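Local coordinates for PDZ domain protein (Parabacteroides distasonis, PDB 4L8N) that is of unknown function but carries N-terminal and C-terminal PDZ domains and a DUF4136 domain, and binds magnesium, at residues E107-S112 with K305-Y309; F357-R363 with D406-F411. One frame throughout, in Å; residues are numbered along the deposited sequence.

Contact 1: E107-S112 with K305-Y309; sequences EDQLAS and KTYNY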
loop_
_atom_site.group_PDB
_atom_site.type_symbol
_atom_site.label_atom_id
_atom_site.label_comp_id
_atom_site.label_asym_id
_atom_site.label_seq_id
_atom_site.Cartn_x
_atom_site.Cartn_y
_atom_site.Cartn_z
ATOM N N GLU A 107 42.118 -13.054 -1.083
ATOM C CA GLU A 107 41.382 -14.096 -0.381
ATOM C C GLU A 107 39.897 -13.713 -0.269
ATOM O O GLU A 107 39.055 -14.600 -0.286
ATOM C CB GLU A 107 41.995 -14.374 0.994
ATOM C CG GLU A 107 43.347 -15.076 0.910
ATOM C CD GLU A 107 44.065 -15.213 2.238
ATOM O OE1 GLU A 107 43.964 -14.295 3.088
ATOM O OE2 GLU A 107 44.719 -16.260 2.431
ATOM N N ASP A 108 39.578 -12.411 -0.242
ATOM C CA ASP A 108 38.192 -11.927 -0.223
ATOM C C ASP A 108 37.502 -12.313 -1.555
ATOM O O ASP A 108 36.373 -12.819 -1.556
ATOM C CB ASP A 108 38.161 -10.403 0.010
ATOM C CG ASP A 108 36.780 -9.788 -0.063
ATOM O OD1 ASP A 108 36.053 -9.835 0.961
ATOM O OD2 ASP A 108 36.428 -9.240 -1.142
ATOM N N GLN A 109 38.213 -12.124 -2.682
ATOM C CA GLN A 109 37.694 -12.460 -4.002
ATOM C C GLN A 109 37.467 -13.979 -4.117
ATOM O O GLN A 109 36.376 -14.398 -4.504
ATOM C CB GLN A 109 38.637 -11.948 -5.105
ATOM C CG GLN A 109 38.690 -10.420 -5.218
ATOM C CD GLN A 109 39.775 -9.984 -6.173
ATOM O OE1 GLN A 109 40.975 -10.024 -5.868
ATOM N NE2 GLN A 109 39.381 -9.601 -7.371
ATOM N N LEU A 110 38.474 -14.788 -3.720
ATOM C CA LEU A 110 38.442 -16.252 -3.751
ATOM C C LEU A 110 37.353 -16.837 -2.834
ATOM O O LEU A 110 36.735 -17.841 -3.193
ATOM C CB LEU A 110 39.810 -16.831 -3.382
ATOM C CG LEU A 110 40.941 -16.604 -4.392
ATOM C CD1 LEU A 110 42.287 -16.695 -3.734
ATOM C CD2 LEU A 110 40.852 -17.565 -5.580
ATOM N N ALA A 111 37.084 -16.190 -1.683
ATOM C CA ALA A 111 36.031 -16.625 -0.763
ATOM C C ALA A 111 34.670 -16.540 -1.448
ATOM O O ALA A 111 33.824 -17.405 -1.240
ATOM C CB ALA A 111 36.047 -15.783 0.497
ATOM N N SER A 112 34.489 -15.523 -2.307
ATOM C CA SER A 112 33.283 -15.308 -3.096
ATOM C C SER A 112 33.211 -16.278 -4.269
ATOM O O SER A 112 32.126 -16.797 -4.542
ATOM C CB SER A 112 33.234 -13.881 -3.608
ATOM O OG SER A 112 32.625 -13.046 -2.643
ATOM N N LYS A 305 29.771 -12.921 4.657
ATOM C CA LYS A 305 31.000 -13.629 4.259
ATOM C C LYS A 305 31.898 -13.917 5.458
ATOM O O LYS A 305 32.163 -13.029 6.268
ATOM C CB LYS A 305 31.801 -12.835 3.210
ATOM C CG LYS A 305 33.049 -13.561 2.677
ATOM C CD LYS A 305 33.906 -12.712 1.714
ATOM C CE LYS A 305 33.148 -12.388 0.447
ATOM N NZ LYS A 305 34.015 -11.803 -0.593
ATOM N N THR A 306 32.367 -15.158 5.543
ATOM C CA THR A 306 33.325 -15.592 6.541
ATOM C C THR A 306 34.357 -16.425 5.824
ATOM O O THR A 306 33.999 -17.359 5.129
ATOM C CB THR A 306 32.671 -16.344 7.708
ATOM O OG1 THR A 306 31.676 -15.514 8.302
ATOM C CG2 THR A 306 33.687 -16.760 8.778
ATOM N N TYR A 307 35.633 -16.094 5.989
ATOM C CA TYR A 307 36.711 -16.862 5.388
ATOM C C TYR A 307 37.941 -16.853 6.274
ATOM O O TYR A 307 38.070 -15.984 7.135
ATOM C CB TYR A 307 37.043 -16.351 3.968
ATOM C CG TYR A 307 37.596 -14.939 3.881
ATOM C CD1 TYR A 307 36.745 -13.840 3.809
ATOM C CD2 TYR A 307 38.961 -14.712 3.738
ATOM C CE1 TYR A 307 37.242 -12.543 3.704
ATOM C CE2 TYR A 307 39.468 -13.421 3.584
ATOM C CZ TYR A 307 38.604 -12.337 3.582
ATOM O OH TYR A 307 39.081 -11.055 3.441
ATOM N N ASN A 308 38.842 -17.836 6.069
ATOM C CA ASN A 308 40.154 -17.896 6.734
ATOM C C ASN A 308 41.062 -16.921 6.006
ATOM O O ASN A 308 41.276 -17.061 4.789
ATOM C CB ASN A 308 40.761 -19.311 6.720
ATOM C CG ASN A 308 40.386 -20.232 7.856
ATOM O OD1 ASN A 308 39.952 -19.837 8.948
ATOM N ND2 ASN A 308 40.617 -21.500 7.630
ATOM N N TYR A 309 41.543 -15.903 6.740
ATOM C CA TYR A 309 42.412 -14.863 6.234
ATOM C C TYR A 309 43.874 -15.083 6.648
ATOM O O TYR A 309 44.167 -15.238 7.838
ATOM C CB TYR A 309 41.913 -13.512 6.748
ATOM C CG TYR A 309 42.839 -12.351 6.451
ATOM C CD1 TYR A 309 42.902 -11.795 5.178
ATOM C CD2 TYR A 309 43.637 -11.796 7.449
ATOM C CE1 TYR A 309 43.747 -10.725 4.898
ATOM C CE2 TYR A 309 44.468 -10.713 7.186
ATOM C CZ TYR A 309 44.524 -10.184 5.906
ATOM O OH TYR A 309 45.329 -9.108 5.631
#
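K305 of strand 298-309 meets D108 and S112 of the short helix 107-113, a helix-on-sheet contact in which the helix packs on the end of one strand of the long mixed sheet. From CB the K305 chain runs outward through CG in extended form. Its CD comes alongside the A111 methyl, CB, at 3.9 Å and also passes near D108 OD1. A bend at chi3 (-65°) then turns CE toward S112 OG and delivers the ammonium group to a three-oxygen grip. K305 NZ donates to the D108 carbonyl O at 2.7 Å, coming from above the carbonyl plane, 42° out of it. A second bond, to S112 OG, spans 2.8 Å from K305 NZ. The third, from K305 NZ to D108 OD1 at 3.2 Å, is weak as a hydrogen bond but makes a salt bridge. The charge thus ties together two residues one helical turn apart, at a carbonyl whose bond within the helix, from S112 N, is itself weak. With a methionine here, the D108 carboxylate would probably lose its charged mate and S112 OG its donor. Beside K305, Y307 packs against the helix: A111 CB touches Y307 CB at 3.7 Å, D108 CA makes an off-centre CH-pi contact with the ring, and E107 O sits over one ring face, toward the rim. E107 CB meets Y307 CE2 at 3.7 Å, and from there its extended side chain continues to the strand end. The carboxylate is held by T310, G311 and Y413; its plane stands 66° from the Y309 ring, with E107 OE1 3.4 Å from Y309 CD1.

Contact 2: F357-R363 with D406-F411; sequences FSSAYKR and DYLPAF
A360 turns its methyl to the Y407 carbonyl, with the L408 side chain beside it, where the two backbones come nearest, 4.2 Å between A360 CA and Y407 CA. A360 CB lies 3.4 Å from Y407 O and 3.7 Å from L408 CG. To one side, F357 CD1 rests against L408 CB at 3.7 Å, and the adjoining CE1 reaches A410 CB. F411 closes this patch with a T-shaped (edge-to-face) stack: its CE2 lies over the centre of the F357 face, with centroids 5.1 Å apart and planes at 60°. To the other side, R363 and D406 form a salt bridge, R363 NH1 to D406 OD1 at 3.0 Å. The guanidinium and carboxylate planes are 32° apart, and the bend at chi3 (-105°) folds the arginine back until A360 CA stands over the centre of its guanidinium face. Helix 354-367 follows strand 348-349 as the second helix of a PDZ fold would, consistent with the C-terminal PDZ domain, and the chain packed on it belongs to the long connection to strand 429-435. The Y407 ring lies against the turn A360-R363 of the helix: Y407 CA makes a CA-H...O contact with A360 O, and ring atom CD1 of Y407 touches R363 CB at 3.9 Å. A water hydrogen-bonded to F357 O and L408 O, 2.8 Å from each, bridges the two backbones. Further out, N367 ND2 is hydrogen-bonded to Y407 OH from the next turn of the helix. H352 stacks edge-to-face on F357, while Y314 does the same with F411, and Y114 packs against both F357 and F411.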
loop_
_atom_site.group_PDB
_atom_site.type_symbol
_atom_site.label_atom_id
_atom_site.label_comp_id
_atom_site.label_asym_id
_atom_site.label_seq_id
_atom_site.Cartn_x
_atom_site.Cartn_y
_atom_site.Cartn_z
ATOM N N PHE A 357 41.345 -25.314 -12.174
ATOM C CA PHE A 357 40.726 -25.058 -10.874
ATOM C C PHE A 357 39.229 -24.877 -11.023
ATOM O O PHE A 357 38.468 -25.474 -10.260
ATOM C CB PHE A 357 41.356 -23.823 -10.182
ATOM C CG PHE A 357 42.639 -24.050 -9.406
ATOM C CD1 PHE A 357 42.685 -24.959 -8.349
ATOM C CD2 PHE A 357 43.776 -23.296 -9.674
ATOM C CE1 PHE A 357 43.865 -25.147 -7.608
ATOM C CE2 PHE A 357 44.954 -23.482 -8.930
ATOM C CZ PHE A 357 44.988 -24.405 -7.902
ATOM N N SER A 358 38.810 -24.061 -12.011
ATOM C CA SER A 358 37.416 -23.771 -12.310
ATOM C C SER A 358 36.636 -25.052 -12.640
ATOM O O SER A 358 35.586 -25.279 -12.036
ATOM C CB SER A 358 37.310 -22.771 -13.453
ATOM O OG SER A 358 35.998 -22.238 -13.528
ATOM N N SER A 359 37.162 -25.900 -13.548
ATOM C CA SER A 359 36.541 -27.169 -13.957
ATOM C C SER A 359 36.442 -28.167 -12.792
ATOM O O SER A 359 35.375 -28.751 -12.581
ATOM C CB SER A 359 37.324 -27.802 -15.107
ATOM O OG SER A 359 37.381 -26.908 -16.205
ATOM N N ALA A 360 37.555 -28.346 -12.043
ATOM C CA ALA A 360 37.664 -29.233 -10.884
ATOM C C ALA A 360 36.626 -28.879 -9.796
ATOM O O ALA A 360 36.045 -29.786 -9.193
ATOM C CB ALA A 360 39.073 -29.167 -10.320
ATOM N N TYR A 361 36.356 -27.571 -9.604
ATOM C CA TYR A 361 35.385 -27.037 -8.648
ATOM C C TYR A 361 33.950 -27.341 -9.103
ATOM O O TYR A 361 33.128 -27.769 -8.288
ATOM C CB TYR A 361 35.597 -25.516 -8.469
ATOM C CG TYR A 361 34.615 -24.840 -7.538
ATOM C CD1 TYR A 361 34.582 -25.149 -6.180
ATOM C CD2 TYR A 361 33.749 -23.857 -8.004
ATOM C CE1 TYR A 361 33.706 -24.498 -5.311
ATOM C CE2 TYR A 361 32.867 -23.204 -7.147
ATOM C CZ TYR A 361 32.849 -23.528 -5.801
ATOM O OH TYR A 361 31.967 -22.908 -4.952
ATOM N N LYS A 362 33.657 -27.114 -10.405
ATOM C CA LYS A 362 32.353 -27.382 -11.033
ATOM C C LYS A 362 32.012 -28.873 -10.918
ATOM O O LYS A 362 30.846 -29.218 -10.744
ATOM C CB LYS A 362 32.342 -26.941 -12.515
ATOM C CG LYS A 362 32.367 -25.433 -12.734
ATOM C CD LYS A 362 32.192 -25.084 -14.204
ATOM C CE LYS A 362 32.880 -23.790 -14.576
ATOM N NZ LYS A 362 34.306 -24.008 -14.949
ATOM N N ARG A 363 33.032 -29.742 -10.982
ATOM C CA ARG A 363 32.888 -31.187 -10.833
ATOM C C ARG A 363 32.471 -31.545 -9.408
ATOM O O ARG A 363 31.615 -32.416 -9.243
ATOM C CB ARG A 363 34.179 -31.907 -11.209
ATOM C CG ARG A 363 34.318 -32.139 -12.704
ATOM C CD ARG A 363 35.633 -32.807 -13.012
ATOM N NE ARG A 363 36.585 -31.856 -13.586
ATOM C CZ ARG A 363 37.878 -31.799 -13.268
ATOM N NH1 ARG A 363 38.384 -32.628 -12.358
ATOM N NH2 ARG A 363 38.669 -30.899 -13.841
ATOM N N ASP A 406 41.000 -34.808 -7.180
ATOM C CA ASP A 406 40.317 -34.644 -8.466
ATOM C C ASP A 406 39.614 -33.269 -8.549
ATOM O O ASP A 406 39.485 -32.713 -9.646
ATOM C CB ASP A 406 39.299 -35.793 -8.693
ATOM C CG ASP A 406 38.416 -35.689 -9.943
ATOM O OD1 ASP A 406 38.930 -35.260 -11.008
ATOM O OD2 ASP A 406 37.227 -36.074 -9.865
ATOM N N TYR A 407 39.181 -32.711 -7.398
ATOM C CA TYR A 407 38.488 -31.420 -7.404
ATOM C C TYR A 407 39.439 -30.237 -7.105
ATOM O O TYR A 407 38.957 -29.112 -6.965
ATOM C CB TYR A 407 37.287 -31.423 -6.439
ATOM C CG TYR A 407 36.358 -32.615 -6.574
ATOM C CD1 TYR A 407 35.820 -32.972 -7.808
ATOM C CD2 TYR A 407 35.976 -33.352 -5.460
ATOM C CE1 TYR A 407 34.960 -34.064 -7.933
ATOM C CE2 TYR A 407 35.116 -34.443 -5.570
ATOM C CZ TYR A 407 34.601 -34.794 -6.806
ATOM O OH TYR A 407 33.746 -35.876 -6.894
ATOM N N LEU A 408 40.781 -30.468 -7.110
ATOM C CA LEU A 408 41.822 -29.449 -6.850
ATOM C C LEU A 408 41.366 -28.517 -5.691
ATOM O O LEU A 408 40.935 -27.375 -5.910
ATOM C CB LEU A 408 42.198 -28.661 -8.130
ATOM C CG LEU A 408 42.609 -29.494 -9.375
ATOM C CD1 LEU A 408 42.883 -28.602 -10.546
ATOM C CD2 LEU A 408 43.806 -30.407 -9.104
ATOM N N PRO A 409 41.400 -29.056 -4.445
ATOM C CA PRO A 409 40.863 -28.312 -3.298
ATOM C C PRO A 409 41.874 -27.412 -2.567
ATOM O O PRO A 409 41.694 -27.152 -1.375
ATOM C CB PRO A 409 40.401 -29.446 -2.366
ATOM C CG PRO A 409 40.755 -30.766 -3.070
ATOM C CD PRO A 409 41.816 -30.407 -4.022
ATOM N N ALA A 410 42.916 -26.924 -3.260
ATOM C CA ALA A 410 43.944 -26.077 -2.664
ATOM C C ALA A 410 43.369 -24.845 -1.958
ATOM O O ALA A 410 43.795 -24.533 -0.838
ATOM C CB ALA A 410 44.930 -25.643 -3.729
ATOM N N PHE A 411 42.360 -24.185 -2.574
ATOM C CA PHE A 411 41.765 -22.989 -2.005
ATOM C C PHE A 411 40.709 -23.297 -0.943
ATOM O O PHE A 411 40.251 -22.369 -0.275
ATOM C CB PHE A 411 41.195 -22.096 -3.107
ATOM C CG PHE A 411 42.239 -21.479 -4.017
ATOM C CD1 PHE A 411 43.058 -20.443 -3.569
ATOM C CD2 PHE A 411 42.377 -21.908 -5.334
ATOM C CE1 PHE A 411 44.015 -19.872 -4.412
ATOM C CE2 PHE A 411 43.324 -21.315 -6.186
ATOM C CZ PHE A 411 44.133 -20.303 -5.716
HETATM O O HOH W 1 39.297 -25.873 -7.584
#

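Overall arrangement
Contact 1 closes before contact 2 opens along the chain, and their centres lie 16 Å apart on the same side of the chain's centre. They meet directly where L110 CD1, on helix 107-113, packs 3.7 Å from F411 CE1. The long connection between helix 395-402 and strand 429-435 serves both: its 406-411 part packs on helix 354-367, while Y415, a little further on, hydrogen-bonds to A111 O. Contact 1 ties helix 107-113 to strand 298-309 of the mixed sheet, whose neighbour there is 438-456, the last strand. Contact 2 ties helix 354-367 to the connection leading to strand 429-435 of the same sheet, consistent with the C-terminal PDZ domain.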